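Local coordinates for protein decaprenyl diphosphate synthase (Rhodobacter capsulatus, PDB 3MZV) that probably catalyses the magnesium-dependent chain elongation of farnesyl diphosphate with isopentenyl diphosphate, making long all-trans polyprenyl diphosphates for quinone side chains, at residues B[13-18]-B[57-62]; B[75-80]-B[132-137]. All coordinates share one frame; numbering follows the deposited sequence. Where two conformers were deposited one is given.

Contact 1. Residues B[13-18]-B[57-62]; sequences RLAQAL and RPMLTL
Met59 reaches across to Ala15, and this is the tight part of the contact. The Met59 methyl CE lies 3.4 Å from Ala15 CB, closer than usual for two carbons. With just a methyl on Ala15, Met59 CE also comes close to Ala15 CA. The sulfur follows behind, with Met59 SD 4.1 Å from Ala15 CA. Met59 gets there because its chain is extended beyond CG (chi2 -163°), so the thioether runs out toward the backbone of the 13-18 helix.

Leu18 fills the next position. Its CD1 branch packs 3.6 Å from Met59 O and 4.0 Å from Met59 CB. Both branches, Leu18 CD1 and CD2, reach Leu62 CB at 4.1 Å, while CD1 alone sits against Met59. Leu18 slants across both partners. No hydrogen bond joins the segments. Were Met59 an alanine, the space beside Ala15 would probably be left unfilled and Leu14 would lose its sulfur neighbour.

Packing is looser at Leu14, whose CG is 4.4 Å from Met59 SD. On the far side of the 13-18 helix, Gln16 points away; Gln16 and Ala17 are both exposed.

Leu18 is where helix 11-17 ends, and it is also the N-cap position of helix 19-32. The contact packs this joint against helix 56-67 in a mainly helical isoprenoid synthase fold. Met22 of helix 19-32 touches both Met59 and Leu62. Helix 316-328 closes over Leu14 through Leu317 and Leu324.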
loop_
_atom_site.group_PDB
_atom_site.type_symbol
_atom_site.label_atom_id
_atom_site.label_comp_id
_atom_site.label_asym_id
_atom_site.label_seq_id
_atom_site.Cartn_x
_atom_site.Cartn_y
_atom_site.Cartn_z
ATOM N N ARG B 13 13.166 -22.459 19.978
ATOM C CA ARG B 13 14.619 -22.318 20.274
ATOM C C ARG B 13 15.195 -21.059 19.618
ATOM O O ARG B 13 15.946 -20.280 20.222
ATOM C CB ARG B 13 15.412 -23.526 19.767
ATOM C CG ARG B 13 16.120 -24.358 20.834
ATOM C CD ARG B 13 17.669 -24.297 20.738
ATOM N NE ARG B 13 18.214 -25.237 19.740
ATOM C CZ ARG B 13 19.472 -25.238 19.280
ATOM N NH1 ARG B 13 20.354 -24.343 19.713
ATOM N NH2 ARG B 13 19.848 -26.134 18.367
ATOM N N LEU B 14 14.833 -20.896 18.356
ATOM C CA LEU B 14 15.229 -19.751 17.607
ATOM C C LEU B 14 14.613 -18.555 18.289
ATOM O O LEU B 14 15.275 -17.552 18.480
ATOM C CB LEU B 14 14.736 -19.903 16.157
ATOM C CG LEU B 14 15.123 -18.890 15.092
ATOM C CD1 LEU B 14 16.596 -18.523 15.060
ATOM C CD2 LEU B 14 14.659 -19.468 13.742
ATOM N N ALA B 15 13.339 -18.665 18.666
ATOM C CA ALA B 15 12.628 -17.544 19.331
ATOM C C ALA B 15 13.280 -17.149 20.632
ATOM O O ALA B 15 13.412 -15.965 20.914
ATOM C CB ALA B 15 11.147 -17.886 19.585
ATOM N N GLN B 16 13.758 -18.125 21.393
ATOM C CA GLN B 16 14.388 -17.834 22.679
ATOM C C GLN B 16 15.789 -17.200 22.495
ATOM O O GLN B 16 16.190 -16.345 23.290
ATOM C CB GLN B 16 14.404 -19.096 23.588
ATOM C CG GLN B 16 12.970 -19.479 24.110
ATOM C CD GLN B 16 12.766 -20.978 24.483
ATOM O OE1 GLN B 16 13.724 -21.709 24.770
ATOM N NE2 GLN B 16 11.492 -21.419 24.519
ATOM N N ALA B 17 16.506 -17.604 21.436
ATOM C CA ALA B 17 17.813 -17.037 21.120
ATOM C C ALA B 17 17.662 -15.608 20.628
ATOM O O ALA B 17 18.541 -14.782 20.824
ATOM C CB ALA B 17 18.531 -17.875 20.062
ATOM N N LEU B 18 16.550 -15.311 19.977
ATOM C CA LEU B 18 16.315 -13.950 19.472
ATOM C C LEU B 18 15.388 -13.116 20.374
ATOM O O LEU B 18 14.947 -12.033 19.982
ATOM C CB LEU B 18 15.718 -14.047 18.073
ATOM C CG LEU B 18 16.615 -14.733 17.031
ATOM C CD1 LEU B 18 15.839 -14.894 15.770
ATOM C CD2 LEU B 18 17.870 -13.853 16.836
ATOM N N ARG B 57 9.002 -14.370 9.746
ATOM C CA ARG B 57 9.618 -13.406 8.845
ATOM C C ARG B 57 10.525 -12.408 9.569
ATOM O O ARG B 57 11.666 -12.291 9.177
ATOM C CB ARG B 57 8.574 -12.756 7.939
ATOM C CG ARG B 57 7.864 -13.769 7.017
ATOM C CD ARG B 57 6.609 -13.155 6.456
ATOM N NE ARG B 57 5.828 -14.014 5.574
ATOM C CZ ARG B 57 4.957 -14.939 5.979
ATOM N NH1 ARG B 57 4.820 -15.232 7.253
ATOM N NH2 ARG B 57 4.273 -15.629 5.084
ATOM N N PRO B 58 10.056 -11.733 10.627
ATOM C CA PRO B 58 11.030 -10.897 11.310
ATOM C C PRO B 58 12.173 -11.683 11.950
ATOM O O PRO B 58 13.293 -11.175 12.005
ATOM C CB PRO B 58 10.195 -10.188 12.373
ATOM C CG PRO B 58 8.976 -11.069 12.546
ATOM C CD PRO B 58 8.707 -11.507 11.171
ATOM N N MET B 59 11.904 -12.915 12.424
ATOM C CA MET B 59 12.994 -13.732 12.967
ATOM C C MET B 59 14.076 -14.000 11.960
ATOM O O MET B 59 15.250 -14.129 12.326
ATOM C CB MET B 59 12.514 -15.093 13.508
ATOM C CG MET B 59 11.596 -14.976 14.626
ATOM S SD MET B 59 11.440 -16.569 15.563
ATOM C CE MET B 59 10.994 -15.696 17.024
ATOM N N LEU B 60 13.681 -14.154 10.717
ATOM C CA LEU B 60 14.627 -14.470 9.656
ATOM C C LEU B 60 15.607 -13.309 9.482
ATOM O O LEU B 60 16.800 -13.533 9.238
ATOM C CB LEU B 60 13.913 -14.768 8.341
ATOM C CG LEU B 60 13.348 -16.205 8.173
ATOM C CD1 LEU B 60 12.745 -16.373 6.784
ATOM C CD2 LEU B 60 14.401 -17.243 8.360
ATOM N N THR B 61 15.094 -12.072 9.582
ATOM C CA THR B 61 15.968 -10.904 9.447
ATOM C C THR B 61 16.929 -10.804 10.607
ATOM O O THR B 61 18.137 -10.630 10.415
ATOM C CB THR B 61 15.139 -9.633 9.365
ATOM O OG1 THR B 61 14.402 -9.659 8.160
ATOM C CG2 THR B 61 16.025 -8.332 9.445
ATOM N N LEU B 62 16.397 -10.899 11.834
ATOM C CA LEU B 62 17.233 -10.867 13.036
ATOM C C LEU B 62 18.308 -11.966 13.005
ATOM O O LEU B 62 19.458 -11.699 13.295
ATOM C CB LEU B 62 16.382 -11.077 14.278
ATOM C CG LEU B 62 15.307 -10.018 14.543
ATOM C CD1 LEU B 62 14.491 -10.481 15.775
ATOM C CD2 LEU B 62 15.915 -8.632 14.713
#

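Contact 2. Residues B[75-80]-B[132-137]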
loop_
_atom_site.group_PDB
_atom_site.type_symbol
_atom_site.label_atom_id
_atom_site.label_comp_id
_atom_site.label_asym_id
_atom_site.label_seq_id
_atom_site.Cartn_x
_atom_site.Cartn_y
_atom_site.Cartn_z
ATOM N N HIS B 75 19.071 -3.982 12.515
ATOM C CA HIS B 75 18.410 -5.235 12.154
ATOM C C HIS B 75 16.986 -5.272 12.798
ATOM O O HIS B 75 16.074 -5.898 12.274
ATOM C CB HIS B 75 19.250 -6.450 12.546
ATOM C CG HIS B 75 19.472 -6.574 14.001
ATOM N ND1 HIS B 75 19.886 -5.516 14.781
ATOM C CD2 HIS B 75 19.361 -7.641 14.835
ATOM C CE1 HIS B 75 19.981 -5.912 16.039
ATOM N NE2 HIS B 75 19.674 -7.198 16.100
ATOM N N VAL B 76 16.834 -4.610 13.927
ATOM C CA VAL B 76 15.509 -4.443 14.561
ATOM C C VAL B 76 14.520 -3.661 13.678
ATOM O O VAL B 76 13.400 -4.137 13.355
ATOM C CB VAL B 76 15.644 -3.840 15.974
ATOM C CG1 VAL B 76 14.240 -3.640 16.567
ATOM C CG2 VAL B 76 16.461 -4.837 16.880
ATOM N N HIS B 77 14.982 -2.530 13.177
ATOM C CA HIS B 77 14.206 -1.716 12.242
ATOM C C HIS B 77 13.804 -2.535 11.017
ATOM O O HIS B 77 12.655 -2.499 10.579
ATOM C CB HIS B 77 14.973 -0.481 11.778
ATOM C CG HIS B 77 15.415 0.425 12.883
ATOM N ND1 HIS B 77 16.258 0.011 13.893
ATOM C CD2 HIS B 77 15.148 1.734 13.124
ATOM C CE1 HIS B 77 16.475 1.025 14.719
ATOM N NE2 HIS B 77 15.791 2.072 14.288
ATOM N N LEU B 78 14.741 -3.297 10.456
ATOM C CA LEU B 78 14.451 -4.074 9.266
ATOM C C LEU B 78 13.439 -5.191 9.533
ATOM O O LEU B 78 12.522 -5.414 8.715
ATOM C CB LEU B 78 15.758 -4.683 8.708
ATOM C CG LEU B 78 16.747 -3.619 8.166
ATOM C CD1 LEU B 78 18.068 -4.218 7.654
ATOM C CD2 LEU B 78 16.090 -2.871 7.059
ATOM N N ALA B 79 13.625 -5.890 10.643
ATOM C CA ALA B 79 12.676 -6.954 11.072
ATOM C C ALA B 79 11.251 -6.387 11.295
ATOM O O ALA B 79 10.269 -7.005 10.836
ATOM C CB ALA B 79 13.163 -7.688 12.277
ATOM N N ALA B 80 11.152 -5.214 11.933
ATOM C CA ALA B 80 9.860 -4.551 12.101
ATOM C C ALA B 80 9.213 -4.195 10.724
ATOM O O ALA B 80 8.033 -4.406 10.490
ATOM C CB ALA B 80 9.992 -3.347 12.951
ATOM N N MET B 132 12.376 2.791 7.804
ATOM C CA MET B 132 13.592 2.336 7.140
ATOM C C MET B 132 14.604 3.431 6.872
ATOM O O MET B 132 15.797 3.147 6.848
ATOM C CB MET B 132 13.244 1.633 5.848
ATOM C CG MET B 132 12.687 0.289 6.072
ATOM S SD MET B 132 13.788 -0.671 7.066
ATOM C CE MET B 132 15.181 -0.569 5.936
ATOM N N THR B 133 14.136 4.661 6.696
ATOM C CA THR B 133 15.002 5.796 6.439
ATOM C C THR B 133 15.925 6.110 7.640
ATOM O O THR B 133 17.019 6.648 7.457
ATOM C CB THR B 133 14.226 7.061 6.016
ATOM O OG1 THR B 133 13.473 7.605 7.127
ATOM C CG2 THR B 133 13.316 6.743 4.845
ATOM N N ASP B 134 15.506 5.730 8.840
ATOM C CA ASP B 134 16.372 5.856 10.014
ATOM C C ASP B 134 17.669 5.020 9.834
ATOM O O ASP B 134 18.680 5.327 10.441
ATOM C CB ASP B 134 15.668 5.349 11.275
ATOM C CG ASP B 134 14.535 6.236 11.726
ATOM O OD1 ASP B 134 14.311 7.265 11.100
ATOM O OD2 ASP B 134 13.860 5.853 12.714
ATOM N N THR B 135 17.650 3.976 9.017
ATOM C CA THR B 135 18.835 3.153 8.883
ATOM C C THR B 135 19.899 3.825 8.012
ATOM O O THR B 135 21.029 3.369 8.007
ATOM C CB THR B 135 18.559 1.748 8.265
ATOM O OG1 THR B 135 18.192 1.901 6.899
ATOM C CG2 THR B 135 17.480 0.992 8.982
ATOM N N GLY B 136 19.521 4.817 7.210
ATOM C CA GLY B 136 20.418 5.397 6.199
ATOM C C GLY B 136 20.873 4.473 5.067
ATOM O O GLY B 136 21.723 4.841 4.256
ATOM N N ASN B 137 20.326 3.260 4.980
ATOM C CA ASN B 137 20.799 2.297 4.000
ATOM C C ASN B 137 19.796 2.246 2.831
ATOM O O ASN B 137 18.684 1.680 2.961
ATOM C CB ASN B 137 20.994 0.921 4.665
ATOM C CG ASN B 137 21.700 -0.053 3.796
ATOM O OD1 ASN B 137 21.228 -0.421 2.738
ATOM N ND2 ASN B 137 22.848 -0.505 4.249
HETATM O O HOH W 1 15.385 4.838 14.702
#
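His77 and Asp134 meet across the contact, their side chains at about a right angle. The imidazole and carboxylate planes are 72° apart, so the two groups do not stack. They are linked through a water instead. This water lies in the plane of the ring at its edge, 2.8 Å from His77 NE2. It donates to Asp134 OD2 at 2.7 Å. The direct contacts are between carbons: His77 CD2 is 4.1 Å from Asp134 CB, and His77 CB is 4.0 Å from Thr135 CG2.

Thr135 turns its two branches to different tasks. With chi1 at 68°, its methyl lies toward His77 while OG1 stays with its own chain. OG1 donates to Met132 O at 2.7 Å, nearly in line with the carbonyl. It also accepts from Asn137 N at 3.2 Å, which makes an ST turn. Met132 O takes a second bond from Thr135 N, so two donors grip it just before the type I turn from Thr133 to Gly136, on the way to helix 138-161.

The Met132 chain is bent at chi2 and chi3, and it crosses Leu78 at about a right angle. Met132 was modelled in two conformers, and its approach to Leu78 is too short to be real, so the detail of that packing is doubtful.

The imidazole is also held from its own side: ND1 has a weak hydrogen bond to Pro73 O, and Phe74 meets the ring edge-to-face. Asp134 has its main partner in Arg32, through a salt bridge from OD2. That bridge probably keeps the carboxylate ionised. The carboxylate, with OD2 4.5 Å from His77 NE2, may favour a protonated ring, but its pairing with Arg32 would weaken that pull. The polar link is water-mediated, beside an apolar seam.

Contacts 1 and 2 follow one another along the chain, and their centres are about 16 Å apart. They meet where helix 56-67 packs on helix 74-96, the next helix in the chain. Pro58 O is 3.5 Å from Ala79 CB. Thr61 CG2 is 3.6 Å from Ala79 N. Leu62 CD2 is 3.6 Å from His75 CD2. In this family, helix 74-96 carries an aspartate-rich magnesium-binding motif near its C-terminal end. Segment 75-80 lies at the opposite end, consistent with contact 2 being scaffold. Arg57 belongs to the GGKRxRP motif, whose basic residues bind isopentenyl diphosphate in relatives. Contact 1 thus packs the helix just after a probable substrate site.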